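6-phospho-alpha-glucosidase (Merdibacter massiliensis, PDB 6VC6) probably hydrolyses 6-phospho-alpha-glucosides to release glucose 6-phosphate, as a family 4 glycoside hydrolase that uses NAD and manganese. Local coordinates at residues 328-333 and 361-366. Residues are numbered along the deposited sequence; the frame is centred on the assembly and turned at random.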
loop_
_atom_site.group_PDB
_atom_site.type_symbol
_atom_site.label_atom_id
_atom_site.label_comp_id
_atom_site.label_asym_id
_atom_site.label_seq_id
_atom_site.Cartn_x
_atom_site.Cartn_y
_atom_site.Cartn_z
ATOM N N GLU A 328 -6.374 14.433 7.973
ATOM C CA GLU A 328 -7.130 15.680 8.047
ATOM C C GLU A 328 -8.625 15.421 7.915
ATOM O O GLU A 328 -9.427 15.946 8.696
ATOM C CB GLU A 328 -6.660 16.648 6.962
ATOM C CG GLU A 328 -5.262 17.199 7.166
ATOM C CD GLU A 328 -4.820 18.080 6.015
ATOM O OE1 GLU A 328 -3.599 18.187 5.778
ATOM O OE2 GLU A 328 -5.697 18.663 5.343
ATOM N N ALA A 329 -9.016 14.616 6.924
ATOM C CA ALA A 329 -10.429 14.300 6.735
ATOM C C ALA A 329 -11.010 13.592 7.950
ATOM O O ALA A 329 -12.185 13.789 8.281
ATOM C CB ALA A 329 -10.612 13.444 5.482
ATOM N N ILE A 330 -10.207 12.770 8.627
ATOM C CA ILE A 330 -10.681 12.090 9.827
ATOM C C ILE A 330 -10.786 13.071 10.988
ATOM O O ILE A 330 -11.831 13.179 11.639
ATOM C CB ILE A 330 -9.758 10.908 10.172
ATOM C CG1 ILE A 330 -9.935 9.775 9.159
ATOM C CG2 ILE A 330 -10.028 10.414 11.586
ATOM C CD1 ILE A 330 -8.932 8.656 9.321
ATOM N N ALA A 331 -9.705 13.809 11.255
ATOM C CA ALA A 331 -9.652 14.659 12.441
ATOM C C ALA A 331 -10.668 15.792 12.387
ATOM O O ALA A 331 -11.159 16.228 13.435
ATOM C CB ALA A 331 -8.242 15.223 12.618
ATOM N N TYR A 332 -10.996 16.282 11.194
ATOM C CA TYR A 332 -11.905 17.410 11.046
ATOM C C TYR A 332 -13.263 17.007 10.484
ATOM O O TYR A 332 -14.073 17.885 10.167
ATOM C CB TYR A 332 -11.264 18.489 10.169
ATOM C CG TYR A 332 -10.077 19.155 10.826
ATOM C CD1 TYR A 332 -10.233 19.899 11.988
ATOM C CD2 TYR A 332 -8.801 19.032 10.292
ATOM C CE1 TYR A 332 -9.153 20.507 12.598
ATOM C CE2 TYR A 332 -7.713 19.637 10.896
ATOM C CZ TYR A 332 -7.896 20.373 12.049
ATOM O OH TYR A 332 -6.821 20.979 12.656
ATOM N N ASN A 333 -13.531 15.705 10.362
ATOM C CA ASN A 333 -14.831 15.192 9.926
ATOM C C ASN A 333 -15.244 15.806 8.589
ATOM O O ASN A 333 -16.363 16.291 8.414
ATOM C CB ASN A 333 -15.897 15.436 10.997
ATOM C CG ASN A 333 -17.125 14.566 10.807
ATOM O OD1 ASN A 333 -17.018 13.369 10.543
ATOM N ND2 ASN A 333 -18.302 15.169 10.938
ATOM N N CYS A 361 -15.134 6.039 -0.585
ATOM C CA CYS A 361 -15.814 6.234 0.687
ATOM C C CYS A 361 -15.701 7.687 1.122
ATOM O O CYS A 361 -14.731 8.375 0.796
ATOM C CB CYS A 361 -15.228 5.340 1.794
ATOM S SG CYS A 361 -15.059 3.590 1.381
ATOM N N GLU A 362 -16.706 8.146 1.865
ATOM C CA GLU A 362 -16.577 9.378 2.630
ATOM C C GLU A 362 -15.841 9.078 3.928
ATOM O O GLU A 362 -16.021 8.014 4.525
ATOM C CB GLU A 362 -17.948 9.982 2.935
ATOM C CG GLU A 362 -18.548 10.816 1.812
ATOM C CD GLU A 362 -19.846 11.486 2.229
ATOM O OE1 GLU A 362 -20.138 11.512 3.444
ATOM O OE2 GLU A 362 -20.583 11.979 1.349
ATOM N N LEU A 363 -15.005 10.018 4.366
ATOM C CA LEU A 363 -14.123 9.794 5.507
ATOM C C LEU A 363 -14.319 10.893 6.537
ATOM O O LEU A 363 -14.063 12.067 6.253
ATOM C CB LEU A 363 -12.660 9.731 5.061
ATOM C CG LEU A 363 -11.962 8.393 5.314
ATOM C CD1 LEU A 363 -10.497 8.472 4.925
ATOM C CD2 LEU A 363 -12.116 7.976 6.768
ATOM N N GLY A 364 -14.759 10.509 7.734
ATOM C CA GLY A 364 -14.916 11.442 8.831
ATOM C C GLY A 364 -14.363 10.900 10.133
ATOM O O GLY A 364 -13.548 9.972 10.126
ATOM N N ILE A 365 -14.804 11.467 11.260
ATOM C CA ILE A 365 -14.313 11.022 12.562
ATOM C C ILE A 365 -14.751 9.592 12.850
ATOM O O ILE A 365 -14.095 8.875 13.617
ATOM C CB ILE A 365 -14.781 11.989 13.671
ATOM C CG1 ILE A 365 -13.827 11.944 14.867
ATOM C CG2 ILE A 365 -16.202 11.669 14.114
ATOM C CD1 ILE A 365 -12.610 12.823 14.715
ATOM N N ASN A 366 -15.851 9.148 12.242
ATOM C CA ASN A 366 -16.419 7.837 12.512
ATOM C C ASN A 366 -15.971 6.785 11.507
ATOM O O ASN A 366 -16.566 5.704 11.449
ATOM C CB ASN A 366 -17.946 7.926 12.540
ATOM C CG ASN A 366 -18.450 8.910 13.579
ATOM O OD1 ASN A 366 -18.983 9.967 13.242
ATOM N ND2 ASN A 366 -18.279 8.567 14.850
HETATM O O HOH W 1 -19.157 11.146 10.119
#
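Asn-333 holds CG anti to its own N (chi1 -162°), and this brings the amide oxygen to the backbone of Gly-364 and Ile-365. There OD1 accepts a hydrogen bond from Ile-365 N at 3.0 Å. The bond is fairly straight, 161° at the hydrogen. The donor is tilted 22° from the carbonyl plane. OD1 also lies 3.3 Å from Gly-364 CA, close to where a CB would sit. A water gives OD1 a further hydrogen bond and reaches Asn-366 OD1 more weakly. Asn-333, with positive phi, is the C' residue of the Schellman motif that ends helix 318-331. The contact thus ties this helix end to the end of strand 356-364, whose sheet neighbours are strands 336-343 and 367-370. Ile-330 sets CG1 beside its backbone N, anti to the carbonyl carbon, and CG1 meets Leu-363 CD2 at 3.7 Å. The two side chains cross at a slant. Trp-141 and Leu-143 of strand 141-144 also touch Ile-330. Cutting Ile-330 back to an alanine takes away CG1, CG2 and CD1, and is likely to leave a gap beside Leu-363 CD2, Trp-141 and Leu-143. Ile-330 CA makes a CA-H...O contact of 3.6 Å with Gly-364 O. From Ile-365, CD1 comes within 3.2 Å of Ile-330 O, and CA makes a CA-H...O contact with the same oxygen.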